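Side-chain contacts in probable glutamine-binding lipoprotein GlnH (GLNBP) (Mycobacterium tuberculosis, PDB 6H20), which probably binds aspartate and related amino acids outside the cell and takes part in signalling that controls protein kinase G activity and glutamate metabolism: residues S172-R175 / I176-A180; I153-V156 / S157-S160; P33-T36 / K37-D41; L254-I257 / R258-T262. One frame throughout, in Å; residues are numbered along the deposited sequence.

All four contacts are local, formed where a helix or helical turn begins or ends. Interactions 1 and 2 belong to the same region, their centres about 12 Å apart, and they share apolar packing of Ile-179 against Val-156 and Leu-159. Interactions 3 and 4 lie on the opposite side of the chain's centre and touch lightly through Pro-33 and Glu-255. Interaction 3 is a surface contact held chiefly by capping bonds, whereas the other three are partly buried. Carboxylates do different work in each: bridging two arginines in interaction 1, gathering backbone N-H groups in interactions 2 and 3, and joining two helices in interaction 4.

Interaction 1 (S172-R175 / I176-A180); sequences SLRR and IREIA
Helix 171-176 closes with bonds from Ile-176 N to Ser-172 O and, last of this four-residue kind, from Arg-177 N to Leu-173 O at 3.0 Å, before the chain enters a type I beta turn from Ile-176 to Ile-179. The next bond, Glu-178 N to Arg-175 O, spans three residues instead of four, as in a 3-10 turn. Glu-178 points back over the helix end and divides its carboxylate between two arginines. Its OE2 lies 2.9 Å from Arg-174 NH2 in a close salt bridge, the guanidinium and carboxylate planes turned 77° apart. Its OE1 sits over one face of the Arg-175 guanidinium, 3.8 Å from NH1, with the two planes only 15° apart; no N-H points at this oxygen, and the long bridge is one of charge alone. Both arginines have CG anti to the backbone N and bend at chi2, which carries their ends toward the turn. In this periplasmic-binding-protein fold the helix starts at the ligand pocket: Ser-172 touches the bound asparagine, and its OG is hydrogen-bonded to Thr-208. Arg-175 suits its place because the long chain also lets NE bond to Met-230 O and NH1 lie 3.8 Å from Ile-179 CG1. On another side of the helix, Leu-173 and Arg-177 run side by side, CD1 to CG 4.0 Å, with Leu-173 packed on Val-166 and Ile-185. Arg-177 carries its charge beyond this aliphatic contact, where NH1 bonds to Pro-14 O.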
ATOM      1  N   SER A 172      -2.275   7.561  -6.047  1.00 15.03           N
ATOM      2  CA  SER A 172      -1.505   8.795  -5.938  1.00 15.98           C
ATOM      3  C   SER A 172      -1.519   9.555  -7.249  1.00 21.01           C
ATOM      4  O   SER A 172      -1.671  10.784  -7.267  1.00 16.93           O
ATOM      5  CB  SER A 172      -0.066   8.452  -5.558  1.00 15.56           C
ATOM      6  OG  SER A 172      -0.037   7.509  -4.510  1.00 15.30           O
ATOM      7  N   LEU A 173      -1.366   8.829  -8.361  1.00 18.67           N
ATOM      8  CA  LEU A 173      -1.427   9.440  -9.683  1.00 23.60           C
ATOM      9  C   LEU A 173      -2.779  10.095  -9.902  1.00 20.79           C
ATOM     10  O   LEU A 173      -2.862  11.234 -10.373  1.00 23.43           O
ATOM     11  CB  LEU A 173      -1.168   8.361 -10.738  1.00 22.15           C
ATOM     12  CG  LEU A 173      -1.372   8.697 -12.215  1.00 24.91           C
ATOM     13  CD1 LEU A 173      -0.631   9.965 -12.611  1.00 23.75           C
ATOM     14  CD2 LEU A 173      -0.923   7.512 -13.075  1.00 30.94           C
ATOM     15  N   ARG A 174      -3.856   9.396  -9.531  1.00 18.91           N
ATOM     16  CA  ARG A 174      -5.192   9.946  -9.721  1.00 23.13           C
ATOM     17  C   ARG A 174      -5.374  11.265  -8.973  1.00 21.44           C
ATOM     18  O   ARG A 174      -5.985  12.204  -9.499  1.00 26.48           O
ATOM     19  CB  ARG A 174      -6.240   8.913  -9.297  1.00 24.51           C
ATOM     20  CG  ARG A 174      -7.673   9.417  -9.353  1.00 30.22           C
ATOM     21  CD  ARG A 174      -8.127   9.715 -10.777  1.00 34.23           C
ATOM     22  NE  ARG A 174      -9.517  10.178 -10.810  1.00 39.93           N
ATOM     23  CZ  ARG A 174      -9.909  11.390 -10.426  1.00 40.82           C
ATOM     24  NH1 ARG A 174     -11.192  11.727 -10.484  1.00 41.42           N
ATOM     25  NH2 ARG A 174      -9.021  12.269  -9.984  1.00 40.77           N
ATOM     26  N   ARG A 175      -4.809  11.376  -7.768  1.00 20.71           N
ATOM     27  CA  ARG A 175      -4.958  12.608  -6.996  1.00 20.88           C
ATOM     28  C   ARG A 175      -4.139  13.754  -7.593  1.00 22.69           C
ATOM     29  O   ARG A 175      -4.597  14.902  -7.626  1.00 21.42           O
ATOM     30  CB  ARG A 175      -4.559  12.350  -5.542  1.00 20.25           C
ATOM     31  CG  ARG A 175      -4.529  13.597  -4.655  1.00 20.47           C
ATOM     32  CD  ARG A 175      -5.901  14.248  -4.581  1.00 20.88           C
ATOM     33  NE  ARG A 175      -5.906  15.462  -3.762  1.00 21.49           N
ATOM     34  CZ  ARG A 175      -5.611  16.678  -4.214  1.00 26.94           C
ATOM     35  NH1 ARG A 175      -5.265  16.858  -5.485  1.00 25.78           N
ATOM     36  NH2 ARG A 175      -5.654  17.717  -3.391  1.00 24.80           N
ATOM     37  N   ILE A 176      -2.921  13.471  -8.059  1.00 21.09           N
ATOM     38  CA  ILE A 176      -2.117  14.502  -8.717  1.00 21.74           C
ATOM     39  C   ILE A 176      -2.782  14.986 -10.003  1.00 22.40           C
ATOM     40  O   ILE A 176      -2.610  16.145 -10.408  1.00 24.65           O
ATOM     41  CB  ILE A 176      -0.691  13.967  -8.962  1.00 19.93           C
ATOM     42  CG1 ILE A 176      -0.014  13.684  -7.625  1.00 24.44           C
ATOM     43  CG2 ILE A 176       0.130  14.947  -9.800  1.00 27.78           C
ATOM     44  CD1 ILE A 176      -0.020  14.831  -6.683  1.00 25.24           C
ATOM     45  N   ARG A 177      -3.549  14.116 -10.671  1.00 23.86           N
ATOM     46  CA  ARG A 177      -4.253  14.522 -11.888  1.00 25.32           C
ATOM     47  C   ARG A 177      -5.385  15.509 -11.619  1.00 25.56           C
ATOM     48  O   ARG A 177      -5.959  16.040 -12.576  1.00 30.12           O
ATOM     49  CB  ARG A 177      -4.785  13.289 -12.624  1.00 26.11           C
ATOM     50  CG  ARG A 177      -3.706  12.467 -13.311  1.00 28.33           C
ATOM     51  CD  ARG A 177      -3.430  12.978 -14.729  1.00 28.44           C
ATOM     52  NE  ARG A 177      -4.530  12.633 -15.628  1.00 35.41           N
ATOM     53  CZ  ARG A 177      -5.404  13.512 -16.106  1.00 34.88           C
ATOM     54  NH1 ARG A 177      -5.297  14.793 -15.784  1.00 35.56           N
ATOM     55  NH2 ARG A 177      -6.387  13.110 -16.903  1.00 36.81           N
ATOM     56  N   GLU A 178      -5.729  15.761 -10.355  1.00 23.38           N
ATOM     57  CA  GLU A 178      -6.728  16.762 -10.013  1.00 28.25           C
ATOM     58  C   GLU A 178      -6.152  18.158  -9.890  1.00 28.87           C
ATOM     59  O   GLU A 178      -6.917  19.127  -9.885  1.00 31.96           O
ATOM     60  CB  GLU A 178      -7.433  16.404  -8.703  1.00 26.11           C
ATOM     61  CG  GLU A 178      -8.237  15.132  -8.789  1.00 28.04           C
ATOM     62  CD  GLU A 178      -8.775  14.684  -7.442  1.00 34.23           C
ATOM     63  OE1 GLU A 178      -8.681  15.458  -6.463  1.00 36.77           O
ATOM     64  OE2 GLU A 178      -9.288  13.550  -7.369  1.00 42.96           O
ATOM     65  N   ILE A 179      -4.830  18.290  -9.803  1.00 24.73           N
ATOM     66  CA  ILE A 179      -4.237  19.579  -9.477  1.00 23.29           C
ATOM     67  C   ILE A 179      -4.348  20.513 -10.673  1.00 26.89           C
ATOM     68  O   ILE A 179      -4.059  20.129 -11.815  1.00 28.70           O
ATOM     69  CB  ILE A 179      -2.785  19.397  -9.014  1.00 23.24           C
ATOM     70  CG1 ILE A 179      -2.762  18.624  -7.700  1.00 20.82           C
ATOM     71  CG2 ILE A 179      -2.107  20.740  -8.832  1.00 25.33           C
ATOM     72  CD1 ILE A 179      -1.360  18.157  -7.300  1.00 22.23           C
ATOM     73  N   ALA A 180      -4.757  21.754 -10.409  1.00 27.85           N
ATOM     74  CA  ALA A 180      -4.974  22.756 -11.447  1.00 30.19           C
ATOM     75  C   ALA A 180      -4.250  24.033 -11.040  1.00 28.60           C
ATOM     76  O   ALA A 180      -4.492  24.552  -9.931  1.00 34.19           O
ATOM     77  CB  ALA A 180      -6.471  23.021 -11.618  1.00 30.35           C
TER

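Interaction 2 (I153-V156 / S157-S160); sequences ITKV and SDLS
Asp-158, in a short helical turn, points back at residues 153-156, its carboxylate set between the backbone of Thr-154 and the side chain of Lys-155. Thr-154 N approaches OD2 at 2.9 Å along an almost straight bond, 174° at the hydrogen, and uses the anti lone pair. Lys-155 N reaches the same oxygen at 3.1 Å from above the carboxylate plane, so two N-H groups grip OD2 from different directions. Lys-155 runs obliquely across the carboxylate: its CG is 3.4 Å from OD2, and NZ meets OD1 in a salt bridge whose hydrogen bond is weak, at 3.3 Å. The lysine's CG stands between its own backbone N and carbonyl carbon (chi1 48°), and a bend at chi4 brings the ammonium round to the second oxygen. This helical turn lies in the connection between strands 139-148 and 163-167 of the binding-protein fold; Asp-158 N and Leu-159 N bond back to Lys-155 O and Val-156 O. Aspartate suits position 158 because its short side chain places OD2 where two backbone N-H groups converge and leaves OD1 for the lysine and a water. That water donates to OD1 and bonds to Ser-157 OG, while another donates to OD2 and bonds to Thr-154 OG1. On the inner side, Ile-153 crosses Leu-159 at about a right angle, with CG2 3.8 Å from CD2. Ile-153 and Asp-158 lie alongside each other, pointing opposite ways, with CG2 near the CB of the aspartate. Ile-153 and Leu-159 face Ile-145 and Ala-205, while Val-156 packs on Ile-179 and Met-230.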
ATOM      1  N   ILE A 153       8.539  24.170  -1.747  1.00 22.38           N
ATOM      2  CA  ILE A 153       7.258  23.475  -1.851  1.00 22.99           C
ATOM      3  C   ILE A 153       6.748  23.147  -0.452  1.00 23.95           C
ATOM      4  O   ILE A 153       7.383  22.393   0.294  1.00 26.88           O
ATOM      5  CB  ILE A 153       7.407  22.200  -2.692  1.00 23.07           C
ATOM      6  CG1 ILE A 153       7.770  22.536  -4.141  1.00 20.75           C
ATOM      7  CG2 ILE A 153       6.132  21.352  -2.631  1.00 23.53           C
ATOM      8  CD1 ILE A 153       8.150  21.308  -4.968  1.00 21.19           C
ATOM      9  N   THR A 154       5.587  23.706  -0.086  1.00 23.94           N
ATOM     10  CA  THR A 154       4.930  23.347   1.170  1.00 25.99           C
ATOM     11  C   THR A 154       3.435  23.087   1.050  1.00 25.07           C
ATOM     12  O   THR A 154       2.829  22.645   2.032  1.00 29.19           O
ATOM     13  CB  THR A 154       5.152  24.409   2.260  1.00 27.37           C
ATOM     14  OG1 THR A 154       4.477  25.617   1.895  1.00 31.31           O
ATOM     15  CG2 THR A 154       6.631  24.681   2.465  1.00 29.16           C
ATOM     16  N   LYS A 155       2.820  23.360  -0.097  1.00 25.53           N
ATOM     17  CA  LYS A 155       1.389  23.134  -0.250  1.00 25.87           C
ATOM     18  C   LYS A 155       1.103  22.608  -1.646  1.00 20.22           C
ATOM     19  O   LYS A 155       1.965  22.614  -2.531  1.00 21.68           O
ATOM     20  CB  LYS A 155       0.562  24.385   0.064  1.00 31.54           C
ATOM     21  CG  LYS A 155       1.050  25.639  -0.596  1.00 35.24           C
ATOM     22  CD  LYS A 155       0.334  26.843  -0.016  1.00 39.41           C
ATOM     23  CE  LYS A 155       1.194  28.083  -0.087  1.00 44.01           C
ATOM     24  NZ  LYS A 155       1.547  28.426  -1.490  1.00 45.62           N
ATOM     25  N   VAL A 156      -0.124  22.121  -1.827  1.00 22.15           N
ATOM     26  CA  VAL A 156      -0.487  21.455  -3.074  1.00 22.09           C
ATOM     27  C   VAL A 156      -0.311  22.385  -4.268  1.00 25.85           C
ATOM     28  O   VAL A 156       0.165  21.964  -5.330  1.00 22.10           O
ATOM     29  CB  VAL A 156      -1.918  20.903  -2.977  1.00 20.93           C
ATOM     30  CG1 VAL A 156      -2.346  20.293  -4.304  1.00 26.17           C
ATOM     31  CG2 VAL A 156      -1.977  19.875  -1.883  1.00 20.39           C
ATOM     32  N   SER A 157      -0.686  23.662  -4.117  1.00 23.52           N
ATOM     33  CA  SER A 157      -0.619  24.571  -5.256  1.00 25.76           C
ATOM     34  C   SER A 157       0.814  24.802  -5.721  1.00 25.62           C
ATOM     35  O   SER A 157       1.027  25.152  -6.886  1.00 27.33           O
ATOM     36  CB  SER A 157      -1.324  25.898  -4.940  1.00 30.18           C
ATOM     37  OG  SER A 157      -0.693  26.576  -3.865  1.00 25.81           O
ATOM     38  N   ASP A 158       1.800  24.572  -4.851  1.00 20.54           N
ATOM     39  CA  ASP A 158       3.203  24.694  -5.239  1.00 21.54           C
ATOM     40  C   ASP A 158       3.618  23.637  -6.257  1.00 22.20           C
ATOM     41  O   ASP A 158       4.655  23.794  -6.913  1.00 24.52           O
ATOM     42  CB  ASP A 158       4.095  24.562  -4.002  1.00 23.57           C
ATOM     43  CG  ASP A 158       3.949  25.733  -3.044  1.00 26.91           C
ATOM     44  OD1 ASP A 158       3.582  26.843  -3.497  1.00 30.56           O
ATOM     45  OD2 ASP A 158       4.209  25.552  -1.837  1.00 25.17           O
ATOM     46  N   LEU A 159       2.848  22.556  -6.386  1.00 20.53           N
ATOM     47  CA  LEU A 159       3.161  21.502  -7.335  1.00 21.07           C
ATOM     48  C   LEU A 159       2.854  21.891  -8.774  1.00 21.56           C
ATOM     49  O   LEU A 159       3.420  21.288  -9.693  1.00 23.57           O
ATOM     50  CB  LEU A 159       2.384  20.235  -6.969  1.00 20.19           C
ATOM     51  CG  LEU A 159       2.729  19.687  -5.577  1.00 20.30           C
ATOM     52  CD1 LEU A 159       1.986  18.370  -5.343  1.00 20.49           C
ATOM     53  CD2 LEU A 159       4.241  19.508  -5.421  1.00 18.65           C
ATOM     54  N   SER A 160       1.973  22.871  -8.984  1.00 23.32           N
ATOM     55  CA  SER A 160       1.610  23.287 -10.335  1.00 25.24           C
ATOM     56  C   SER A 160       2.852  23.712 -11.111  1.00 27.37           C
ATOM     57  O   SER A 160       3.662  24.512 -10.631  1.00 26.60           O
ATOM     58  CB  SER A 160       0.620  24.449 -10.268  1.00 26.67           C
ATOM     59  OG  SER A 160      -0.613  24.053  -9.686  1.00 27.02           O
TER
HETATM   60  O   HOH W   1       4.446  27.632  -0.126  1.00 65.96           O
HETATM   61  O   HOH W   2       1.417  27.943  -4.689  1.00 52.29           O

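Interaction 3 (P33-T36 / K37-D41); sequences PFAT and KAEAD
Thr-36 and Glu-39 exchange bonds across the start of helix 37-43, forming a capping box. Thr-36 OG1 accepts from Glu-39 N at 3.1 Å, and Glu-39 OE1 accepts from Thr-36 N at 3.0 Å. The second bond meets OE1 from above the carboxylate plane, 35° out of it. Ala-35 N adds a weak bond to the same oxygen. Thr-36 thus suits the N-cap: chi1 of 79° turns its hydroxyl toward the first helical turn, while its carbonyl O receives the regular bond from Ala-40 N. The negative carboxylate of Glu-39 would also be expected to interact well with the positive end of the helix dipole. One turn along the helix, Lys-37 NZ donates to the syn lone pair of Asp-41 OD2 at 2.7 Å, forming a salt bridge. The apolar part is Phe-34, whose CD1 lies 3.7 Å from Glu-39 CB and whose CD2 reaches Ala-40 CB at 4.1 Å. The carbonyl oxygen of Glu-39 lies over the centre of the Phe-34 ring. Ala-40 packs on Phe-249, while Phe-34 rests on Arg-248 and Pro-33 on Asn-251, setting this helix start against helix 244-259.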
ATOM      1  N   PRO A  33     -15.632 -12.096  10.109  1.00 16.94           N
ATOM      2  CA  PRO A  33     -14.892 -13.360  10.201  1.00 17.21           C
ATOM      3  C   PRO A  33     -15.806 -14.528  10.552  1.00 20.05           C
ATOM      4  O   PRO A  33     -16.925 -14.356  11.035  1.00 19.84           O
ATOM      5  CB  PRO A  33     -13.896 -13.103  11.332  1.00 16.85           C
ATOM      6  CG  PRO A  33     -13.817 -11.595  11.426  1.00 21.66           C
ATOM      7  CD  PRO A  33     -15.161 -11.092  11.083  1.00 19.24           C
ATOM      8  N   PHE A  34     -15.292 -15.737  10.323  1.00 19.96           N
ATOM      9  CA  PHE A  34     -16.025 -16.935  10.707  1.00 17.42           C
ATOM     10  C   PHE A  34     -16.112 -17.043  12.223  1.00 17.26           C
ATOM     11  O   PHE A  34     -15.191 -16.661  12.950  1.00 19.42           O
ATOM     12  CB  PHE A  34     -15.302 -18.171  10.189  1.00 19.12           C
ATOM     13  CG  PHE A  34     -15.310 -18.298   8.692  1.00 20.46           C
ATOM     14  CD1 PHE A  34     -16.464 -18.663   8.019  1.00 23.59           C
ATOM     15  CD2 PHE A  34     -14.158 -18.061   7.964  1.00 19.78           C
ATOM     16  CE1 PHE A  34     -16.472 -18.793   6.639  1.00 24.79           C
ATOM     17  CE2 PHE A  34     -14.159 -18.187   6.576  1.00 20.27           C
ATOM     18  CZ  PHE A  34     -15.323 -18.556   5.924  1.00 23.55           C
ATOM     19  N   ALA A  35     -17.211 -17.625  12.692  1.00 17.51           N
ATOM     20  CA  ALA A  35     -17.409 -17.783  14.131  1.00 17.71           C
ATOM     21  C   ALA A  35     -16.609 -18.942  14.707  1.00 17.72           C
ATOM     22  O   ALA A  35     -16.195 -18.875  15.870  1.00 20.39           O
ATOM     23  CB  ALA A  35     -18.890 -18.001  14.431  1.00 20.64           C
ATOM     24  N   THR A  36     -16.406 -20.016  13.941  1.00 17.84           N
ATOM     25  CA  THR A  36     -15.724 -21.199  14.451  1.00 19.05           C
ATOM     26  C   THR A  36     -14.370 -21.405  13.783  1.00 23.00           C
ATOM     27  O   THR A  36     -14.159 -21.051  12.612  1.00 20.40           O
ATOM     28  CB  THR A  36     -16.578 -22.458  14.279  1.00 21.17           C
ATOM     29  OG1 THR A  36     -16.497 -22.921  12.924  1.00 20.83           O
ATOM     30  CG2 THR A  36     -18.023 -22.183  14.631  1.00 19.42           C
ATOM     31  N   LYS A  37     -13.438 -21.975  14.550  1.00 19.31           N
ATOM     32  CA  LYS A  37     -12.124 -22.280  13.994  1.00 22.02           C
ATOM     33  C   LYS A  37     -12.238 -23.249  12.824  1.00 21.89           C
ATOM     34  O   LYS A  37     -11.525 -23.110  11.820  1.00 22.33           O
ATOM     35  CB  LYS A  37     -11.217 -22.836  15.093  1.00 25.17           C
ATOM     36  CG  LYS A  37      -9.798 -23.180  14.631  1.00 28.21           C
ATOM     37  CD  LYS A  37      -8.963 -23.695  15.795  1.00 31.59           C
ATOM     38  CE  LYS A  37      -7.514 -23.897  15.390  1.00 33.55           C
ATOM     39  NZ  LYS A  37      -7.439 -24.755  14.189  1.00 39.21           N
ATOM     40  N   ALA A  38     -13.155 -24.218  12.912  1.00 25.74           N
ATOM     41  CA  ALA A  38     -13.282 -25.212  11.850  1.00 21.11           C
ATOM     42  C   ALA A  38     -13.717 -24.579  10.531  1.00 23.23           C
ATOM     43  O   ALA A  38     -13.197 -24.939   9.465  1.00 25.59           O
ATOM     44  CB  ALA A  38     -14.236 -26.330  12.273  1.00 24.93           C
ATOM     45  N   GLU A  39     -14.672 -23.643  10.583  1.00 23.30           N
ATOM     46  CA  GLU A  39     -15.077 -22.898   9.389  1.00 20.10           C
ATOM     47  C   GLU A  39     -13.885 -22.178   8.766  1.00 21.23           C
ATOM     48  O   GLU A  39     -13.693 -22.202   7.541  1.00 24.46           O
ATOM     49  CB  GLU A  39     -16.162 -21.868   9.755  1.00 22.42           C
ATOM     50  CG  GLU A  39     -17.579 -22.424   9.969  1.00 25.01           C
ATOM     51  CD  GLU A  39     -18.507 -21.463  10.727  1.00 27.83           C
ATOM     52  OE1 GLU A  39     -18.028 -20.539  11.421  1.00 22.17           O
ATOM     53  OE2 GLU A  39     -19.749 -21.655  10.670  1.00 33.23           O
ATOM     54  N   ALA A  40     -13.076 -21.517   9.598  1.00 18.57           N
ATOM     55  CA  ALA A  40     -11.926 -20.779   9.085  1.00 20.45           C
ATOM     56  C   ALA A  40     -10.915 -21.722   8.451  1.00 19.94           C
ATOM     57  O   ALA A  40     -10.419 -21.470   7.342  1.00 20.33           O
ATOM     58  CB  ALA A  40     -11.295 -19.970  10.217  1.00 17.09           C
ATOM     59  N   ASP A  41     -10.627 -22.843   9.117  1.00 23.88           N
ATOM     60  CA  ASP A  41      -9.655 -23.777   8.561  1.00 26.60           C
ATOM     61  C   ASP A  41     -10.134 -24.349   7.235  1.00 25.99           C
ATOM     62  O   ASP A  41      -9.329 -24.575   6.321  1.00 25.47           O
ATOM     63  CB  ASP A  41      -9.349 -24.889   9.559  1.00 29.01           C
ATOM     64  CG  ASP A  41      -8.502 -24.410  10.713  1.00 30.43           C
ATOM     65  OD1 ASP A  41      -7.704 -23.458  10.528  1.00 35.81           O
ATOM     66  OD2 ASP A  41      -8.635 -24.991  11.812  1.00 35.08           O
TER

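Interaction 4 (L254-I257 / R258-T262); sequences LERI and RNDGT
Arg-256 and Asp-260 form the salt bridge of this helix end: NH1 lies 2.9 Å from OD2, which it meets on the syn side. The carboxylate oxygen is at the edge of the guanidinium and near its plane, though the two groups are turned 56° apart. Arg-256 runs out extended before bending at chi3 (59°), and its other nitrogens form salt bridges with Glu-84 and Asp-88 of helix 77-90. Among the hydrogen bonds, Asn-259 ND2 donates to Glu-255 O at 2.9 Å, the acceptor lying in the amide plane; this short amide takes over a carbonyl that its own backbone N reaches only weakly. Arg-256 O accepts from both Asn-259 N and Asp-260 N. A water links Glu-255 OE1, through a weak bond, to Arg-258 NH1, while Glu-255 OE2 bonds to Tyr-285. A second water joins Arg-256 NH1 to Thr-262 OG1. Apolar contact is made by Ile-257, whose CB lies 3.7 Å from Thr-262 CB. Alkyl groups also meet the guanidinium groups: Ile-257 CG2 sits over one face of Arg-256, toward the rim, and Leu-254 CB over one face of Arg-258, 3.6 Å from NH1. Arg-258 NH2 bonds to Val-137 and Thr-136. Gly-261 has phi of 92°, where a side chain would be jammed against the preceding carbonyl O. Asp-260 OD1 accepts from Thr-262 OG1 at 2.7 Å and, from the same face of the carboxylate plane, from Thr-262 N at 2.9 Å; this backbone bond makes the Asx turn that leads helix 244-259 into helix 262-270.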
ATOM      1  N   LEU A 254      -6.850 -10.158  11.187  1.00 14.80           N
ATOM      2  CA  LEU A 254      -6.735  -8.758  11.573  1.00 14.60           C
ATOM      3  C   LEU A 254      -7.368  -8.501  12.938  1.00 14.90           C
ATOM      4  O   LEU A 254      -6.816  -7.745  13.740  1.00 16.61           O
ATOM      5  CB  LEU A 254      -7.313  -7.850  10.487  1.00 13.89           C
ATOM      6  CG  LEU A 254      -6.540  -7.948   9.167  1.00 14.73           C
ATOM      7  CD1 LEU A 254      -7.132  -7.039   8.091  1.00 16.13           C
ATOM      8  CD2 LEU A 254      -5.033  -7.660   9.358  1.00 14.55           C
ATOM      9  N   GLU A 255      -8.517  -9.124  13.232  1.00 14.78           N
ATOM     10  CA  GLU A 255      -9.067  -9.027  14.587  1.00 15.16           C
ATOM     11  C   GLU A 255      -8.071  -9.540  15.617  1.00 14.29           C
ATOM     12  O   GLU A 255      -7.868  -8.914  16.670  1.00 17.33           O
ATOM     13  CB  GLU A 255     -10.370  -9.823  14.707  1.00 16.26           C
ATOM     14  CG  GLU A 255     -11.578  -9.206  14.002  1.00 19.87           C
ATOM     15  CD  GLU A 255     -12.211  -8.071  14.790  1.00 23.36           C
ATOM     16  OE1 GLU A 255     -11.841  -7.857  15.973  1.00 23.26           O
ATOM     17  OE2 GLU A 255     -13.098  -7.399  14.226  1.00 21.47           O
ATOM     18  N   ARG A 256      -7.426 -10.674  15.333  1.00 15.26           N
ATOM     19  CA  ARG A 256      -6.434 -11.187  16.273  1.00 15.23           C
ATOM     20  C   ARG A 256      -5.324 -10.176  16.523  1.00 16.95           C
ATOM     21  O   ARG A 256      -5.021  -9.856  17.678  1.00 17.47           O
ATOM     22  CB  ARG A 256      -5.841 -12.509  15.798  1.00 15.11           C
ATOM     23  CG  ARG A 256      -4.855 -13.037  16.826  1.00 15.27           C
ATOM     24  CD  ARG A 256      -4.250 -14.353  16.416  1.00 16.36           C
ATOM     25  NE  ARG A 256      -3.530 -14.347  15.139  1.00 17.01           N
ATOM     26  CZ  ARG A 256      -2.293 -13.876  14.966  1.00 18.52           C
ATOM     27  NH1 ARG A 256      -1.637 -13.311  15.976  1.00 19.81           N
ATOM     28  NH2 ARG A 256      -1.712 -13.964  13.773  1.00 19.83           N
ATOM     29  N   ILE A 257      -4.702  -9.660  15.460  1.00 15.31           N
ATOM     30  CA  ILE A 257      -3.519  -8.823  15.674  1.00 14.58           C
ATOM     31  C   ILE A 257      -3.876  -7.451  16.238  1.00 16.09           C
ATOM     32  O   ILE A 257      -3.062  -6.836  16.940  1.00 19.00           O
ATOM     33  CB  ILE A 257      -2.611  -8.748  14.432  1.00 15.47           C
ATOM     34  CG1 ILE A 257      -3.285  -7.986  13.289  1.00 15.91           C
ATOM     35  CG2 ILE A 257      -2.163 -10.138  14.017  1.00 18.26           C
ATOM     36  CD1 ILE A 257      -2.307  -7.657  12.121  1.00 18.73           C
ATOM     37  N   ARG A 258      -5.075  -6.932  15.947  1.00 16.95           N
ATOM     38  CA  ARG A 258      -5.460  -5.664  16.569  1.00 17.05           C
ATOM     39  C   ARG A 258      -5.612  -5.798  18.075  1.00 20.37           C
ATOM     40  O   ARG A 258      -5.422  -4.819  18.805  1.00 22.81           O
ATOM     41  CB  ARG A 258      -6.769  -5.133  15.991  1.00 19.38           C
ATOM     42  CG  ARG A 258      -6.680  -4.691  14.544  1.00 22.03           C
ATOM     43  CD  ARG A 258      -7.926  -3.909  14.179  1.00 22.27           C
ATOM     44  NE  ARG A 258      -8.109  -3.767  12.740  1.00 20.48           N
ATOM     45  CZ  ARG A 258      -8.784  -4.624  11.973  1.00 19.78           C
ATOM     46  NH1 ARG A 258      -9.343  -5.719  12.496  1.00 21.97           N
ATOM     47  NH2 ARG A 258      -8.901  -4.393  10.674  1.00 18.35           N
ATOM     48  N   ASN A 259      -5.945  -6.995  18.558  1.00 19.20           N
ATOM     49  CA  ASN A 259      -6.309  -7.184  19.955  1.00 19.90           C
ATOM     50  C   ASN A 259      -5.261  -7.917  20.779  1.00 22.24           C
ATOM     51  O   ASN A 259      -5.320  -7.860  22.014  1.00 25.55           O
ATOM     52  CB  ASN A 259      -7.640  -7.941  20.028  1.00 19.49           C
ATOM     53  CG  ASN A 259      -8.794  -7.053  19.713  1.00 19.51           C
ATOM     54  OD1 ASN A 259      -9.210  -6.251  20.557  1.00 26.38           O
ATOM     55  ND2 ASN A 259      -9.306  -7.144  18.497  1.00 18.14           N
ATOM     56  N   ASP A 260      -4.313  -8.607  20.151  1.00 19.57           N
ATOM     57  CA  ASP A 260      -3.344  -9.393  20.900  1.00 17.61           C
ATOM     58  C   ASP A 260      -1.994  -8.707  21.029  1.00 19.83           C
ATOM     59  O   ASP A 260      -1.036  -9.334  21.485  1.00 25.30           O
ATOM     60  CB  ASP A 260      -3.224 -10.824  20.354  1.00 18.79           C
ATOM     61  CG  ASP A 260      -2.403 -10.932  19.070  1.00 20.41           C
ATOM     62  OD1 ASP A 260      -1.892  -9.909  18.535  1.00 19.03           O
ATOM     63  OD2 ASP A 260      -2.247 -12.079  18.578  1.00 19.97           O
ATOM     64  N   GLY A 261      -1.897  -7.440  20.624  1.00 19.21           N
ATOM     65  CA  GLY A 261      -0.666  -6.690  20.725  1.00 19.57           C
ATOM     66  C   GLY A 261       0.219  -6.755  19.499  1.00 21.25           C
ATOM     67  O   GLY A 261       1.193  -5.991  19.416  1.00 21.71           O
ATOM     68  N   THR A 262      -0.081  -7.633  18.535  1.00 18.57           N
ATOM     69  CA  THR A 262       0.818  -7.812  17.395  1.00 17.56           C
ATOM     70  C   THR A 262       0.839  -6.582  16.497  1.00 19.91           C
ATOM     71  O   THR A 262       1.908  -6.159  16.042  1.00 19.10           O
ATOM     72  CB  THR A 262       0.408  -9.043  16.583  1.00 17.77           C
ATOM     73  OG1 THR A 262       0.503 -10.212  17.402  1.00 21.67           O
ATOM     74  CG2 THR A 262       1.330  -9.216  15.384  1.00 19.20           C
TER
HETATM   75  O   HOH W   3     -10.272  -5.645  15.440  1.00 31.98           O
HETATM   76  O   HOH W   4       1.363 -12.679  16.356  1.00 39.09           O